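Local structure of ATP-binding protein (Mycobacterium tuberculosis, 5UKV) at residues Ser10-Arg13 with Met14-Phe17; Phe35-Leu38 with Tyr39-Ala43. The protein is the dimerisation and histidine phosphotransfer (DHp) domain of the sensor kinase PhoR, which probably uses ATP to phosphorylate a histidine of its own in two-component signalling. The protein carries 1 engineered substitution. All coordinates share one frame; numbering follows the deposited sequence.

Contact 1 of 2, residues Ser10-Arg13 with Met14-Phe17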
# COMPACT_ATOMS: atom_id res chain seq x y z
N SER A 10 2.81 4.03 23.96
CA SER A 10 2.04 4.52 22.86
C SER A 10 2.82 4.44 21.53
O SER A 10 2.31 3.95 20.47
CB SER A 10 1.59 5.92 23.23
OG SER A 10 0.84 6.43 22.17
N GLU A 11 4.10 4.80 21.58
CA GLU A 11 4.97 4.66 20.43
C GLU A 11 5.13 3.19 19.91
O GLU A 11 5.02 2.96 18.72
CB GLU A 11 6.31 5.27 20.71
CG GLU A 11 7.29 5.05 19.57
CD GLU A 11 8.74 5.21 19.91
OE1 GLU A 11 9.49 5.19 18.90
OE2 GLU A 11 9.11 5.43 21.11
N ASP A 12 5.37 2.22 20.79
CA ASP A 12 5.44 0.89 20.41
C ASP A 12 4.12 0.34 19.86
O ASP A 12 4.14 -0.43 18.95
CB ASP A 12 5.89 0.01 21.55
CG ASP A 12 7.38 0.20 21.86
OD1 ASP A 12 8.11 0.97 21.15
OD2 ASP A 12 7.78 -0.36 22.89
N ARG A 13 2.97 0.70 20.39
CA ARG A 13 1.71 0.31 19.72
C ARG A 13 1.60 0.89 18.32
O ARG A 13 1.09 0.20 17.44
CB ARG A 13 0.52 0.77 20.56
CG ARG A 13 0.36 0.06 21.89
CD ARG A 13 -1.03 0.28 22.44
NE ARG A 13 -2.03 -0.35 21.53
CZ ARG A 13 -2.39 -1.65 21.54
NH1 ARG A 13 -1.85 -2.53 22.46
NH2 ARG A 13 -3.31 -2.08 20.67
N MSE A 14 1.98 2.17 18.11
CA MSE A 14 1.99 2.77 16.76
C MSE A 14 2.91 1.95 15.83
O MSE A 14 2.58 1.58 14.72
CB MSE A 14 2.46 4.22 16.83
CG MSE A 14 2.66 4.85 15.50
SE MSE A 14 0.88 5.13 14.57
CE MSE A 14 0.01 6.44 15.71
N ARG A 15 4.14 1.60 16.30
CA ARG A 15 4.98 0.75 15.50
C ARG A 15 4.37 -0.61 15.14
O ARG A 15 4.43 -1.02 14.03
CB ARG A 15 6.34 0.37 16.22
CG ARG A 15 7.26 1.56 16.42
CD ARG A 15 8.52 0.98 17.19
NE ARG A 15 9.30 2.15 17.53
CZ ARG A 15 10.26 2.66 16.79
NH1 ARG A 15 10.65 2.07 15.68
NH2 ARG A 15 10.85 3.77 17.15
N GLN A 16 3.77 -1.29 16.12
CA GLN A 16 3.05 -2.54 15.93
C GLN A 16 1.91 -2.38 14.93
O GLN A 16 1.77 -3.25 14.05
CB GLN A 16 2.55 -3.12 17.24
CG GLN A 16 3.68 -3.69 18.12
CD GLN A 16 3.38 -3.80 19.63
OE1 GLN A 16 2.34 -3.28 20.11
NE2 GLN A 16 4.35 -4.44 20.41
N PHE A 17 1.19 -1.27 15.03
CA PHE A 17 0.04 -0.97 14.14
C PHE A 17 0.59 -0.82 12.69
O PHE A 17 0.08 -1.43 11.71
CB PHE A 17 -0.67 0.26 14.59
CG PHE A 17 -1.68 0.73 13.65
CD1 PHE A 17 -2.92 0.06 13.53
CD2 PHE A 17 -1.41 1.78 12.81
CE1 PHE A 17 -3.85 0.48 12.60
CE2 PHE A 17 -2.37 2.22 11.87
CZ PHE A 17 -3.58 1.54 11.76

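Contact 2 of 2, residues Phe35-Leu38 with Tyr39-Ala43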
# COMPACT_ATOMS: atom_id res chain seq x y z
N PHE A 35 0.69 -11.63 -10.78
CA PHE A 35 -0.17 -11.78 -11.96
C PHE A 35 0.37 -11.00 -13.15
O PHE A 35 0.34 -11.47 -14.29
CB PHE A 35 -1.63 -11.47 -11.65
CG PHE A 35 -2.39 -12.57 -11.00
CD1 PHE A 35 -1.77 -13.65 -10.36
CD2 PHE A 35 -3.78 -12.64 -11.12
CE1 PHE A 35 -2.55 -14.69 -9.77
CE2 PHE A 35 -4.53 -13.72 -10.53
CZ PHE A 35 -3.90 -14.74 -9.88
N ALA A 36 0.89 -9.81 -12.90
CA ALA A 36 1.52 -9.06 -13.99
C ALA A 36 2.77 -9.68 -14.50
O ALA A 36 3.00 -9.73 -15.70
CB ALA A 36 1.77 -7.61 -13.57
N GLU A 37 3.56 -10.31 -13.64
CA GLU A 37 4.73 -11.05 -14.13
C GLU A 37 4.34 -12.24 -14.95
O GLU A 37 5.00 -12.52 -15.92
CB GLU A 37 5.59 -11.54 -12.93
CG GLU A 37 6.78 -12.43 -13.25
CD GLU A 37 7.88 -11.71 -14.00
OE1 GLU A 37 7.93 -10.44 -14.05
OE2 GLU A 37 8.74 -12.46 -14.53
N LEU A 38 3.24 -12.88 -14.63
CA LEU A 38 2.74 -14.04 -15.42
C LEU A 38 2.49 -13.64 -16.84
O LEU A 38 2.94 -14.28 -17.81
CB LEU A 38 1.54 -14.69 -14.78
CG LEU A 38 1.25 -16.14 -14.96
CD1 LEU A 38 2.40 -16.97 -14.39
CD2 LEU A 38 0.04 -16.58 -14.15
N TYR A 39 1.84 -12.50 -16.97
CA TYR A 39 1.67 -11.93 -18.25
C TYR A 39 2.99 -11.58 -18.97
O TYR A 39 3.17 -11.88 -20.13
CB TYR A 39 0.88 -10.63 -18.09
CG TYR A 39 0.60 -9.98 -19.45
CD1 TYR A 39 1.53 -9.11 -20.05
CD2 TYR A 39 -0.64 -10.28 -20.14
CE1 TYR A 39 1.34 -8.57 -21.28
CE2 TYR A 39 -0.87 -9.69 -21.40
CZ TYR A 39 0.10 -8.83 -21.97
OH TYR A 39 -0.11 -8.25 -23.24
N ARG A 40 3.90 -10.93 -18.32
CA ARG A 40 5.14 -10.63 -18.99
C ARG A 40 5.89 -11.90 -19.41
O ARG A 40 6.53 -11.89 -20.43
CB ARG A 40 6.03 -9.86 -18.02
CG ARG A 40 7.48 -9.65 -18.46
CD ARG A 40 8.18 -8.81 -17.35
NE ARG A 40 7.91 -7.40 -17.59
CZ ARG A 40 8.46 -6.68 -18.58
NH1 ARG A 40 9.35 -7.24 -19.43
NH2 ARG A 40 8.15 -5.39 -18.73
N GLN A 41 5.83 -12.98 -18.65
CA GLN A 41 6.46 -14.25 -19.05
C GLN A 41 5.78 -14.94 -20.26
O GLN A 41 6.23 -15.97 -20.67
CB GLN A 41 6.45 -15.21 -17.86
CG GLN A 41 7.30 -14.71 -16.71
CD GLN A 41 8.76 -14.63 -17.05
OE1 GLN A 41 9.23 -15.30 -17.97
NE2 GLN A 41 9.48 -13.86 -16.31
N GLY A 42 4.70 -14.40 -20.82
CA GLY A 42 3.97 -15.04 -21.93
C GLY A 42 2.98 -16.13 -21.46
O GLY A 42 2.41 -16.83 -22.29
N ALA A 43 2.80 -16.26 -20.14
CA ALA A 43 2.00 -17.35 -19.61
C ALA A 43 0.48 -17.06 -19.53
O ALA A 43 -0.25 -17.95 -19.10
CB ALA A 43 2.55 -17.84 -18.27

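Contact 1 of 2, residues Ser10-Arg13 with Met14-Phe17
The guanidinium of Arg15 has Glu11 OE1 at its edge, near its plane, while Asp12 OD1 approaches it obliquely. Glu11 and Arg15 lie side by side and point the same way, one helical turn apart, their flat ends turned 49° against each other. Arg15 NH2 donates to Glu11 OE1 at 2.6 Å, a salt bridge with a fairly straight N-H, and NE adds a weak bond to the same oxygen at 3.3 Å. Both nitrogens converge on one oxygen, rather than each taking its own; NH2 meets it on the anti side, 31° out of the carboxylate plane. Glu11 reaches this place because its CG is anti to the backbone N (chi1 176°) and the chain runs on extended; Arg15, extended from CG to NE, runs alongside it. Asp12 OD1 lies 4.0 Å from Arg15 NE, a long salt bridge that joins the three residues in one network, and the two acids probably help to offset the arginine's charge. The longer glutamate, one turn back, reaches the guanidinium end, while the shorter aspartate stays at the flank near CD and NE. Beneath the side chains run ordinary helical bonds, such as Met14 N to Ser10 O at 3.0 Å and Phe17 N to Arg13 O at 2.8 Å. Selenomethionine Met14 places only its CB near the preceding turn, 3.4 Å from Glu11 O, and its end leads away to pack on Arg15 of the second subunit. Glu11 OE1 also bonds Ser10 OG of that subunit, Ser10 OG bonds its Glu11 OE2, and Arg15 NH1 its Ala72 and Leu74 carbonyls, so this turn of helix 2-40 belongs to the dimer interface, while Phe17 lies against Leu68 and Leu71 of helix 47-71 in its own chain.

Contact 2 of 2, residues Phe35-Leu38 with Tyr39-Ala43
A Schellman motif closes helix 2-40 here, with Leu38 and Ala43 meeting across its end. Leu38 CG lies 3.9 Å from Ala43 CB, and the CD1 methyl is about as near, so a branched apolar side chain from the last turn rests against a small one just beyond the helix. Leu38 O accepts from Ala43 N at 3.1 Å, the wide backbone bond of the motif; inside it Gly42 N reaches Tyr39 O at 3.0 Å. The positive phi of Gly42 (82°) swings the chain round so that Ala43 N can reach back to Leu38 O. Glycine suits this position because a CB at these backbone angles would press on the carbonyl O of Gln41. The last regular bond before the turn, Gln41 N to Glu37 O, is 2.9 Å. This capping, with its apolar contact between Leu38 and the residue after the glycine, is a classical way for a helix to end and turn its chain, here towards helix 47-71.

On the outer side Glu37, bent at chi2 (68°), brings its carboxylate over to the amide of Gln41, the two planes 52° apart. Gln41 NE2 donates to Glu37 OE2 at 2.4 Å, too short to be taken at face value, so the exact placing of these two ends is doubtful. Glu37 OE1 touches Arg40 CD at 3.7 Å rather than the guanidinium, which turns to a salt bridge with Glu55 of the second subunit. Tyr39 sends its ring away to Leu50 of helix 47-71 and Gly48 of the second subunit, and Phe35 packs on Leu50, Arg53 and Ile54.

How the contacts relate
Contacts 1 and 2 follow one another along helix 2-40, on opposite sides of the chain's centre. Their centres are 38 Å apart and their nearest atoms about 25 Å, so they do not touch. Contact 1 lies in the earlier part of the helix, level with the end of helix 47-71, and contact 2 at the helix's end, where the chain turns to the start of helix 47-71. Both reach the second subunit, one near each end of the helical hairpin. The H-box, the sequence motif that carries the phospho-accepting histidine in this family, falls between them on the same helix; neither contact contains that residue.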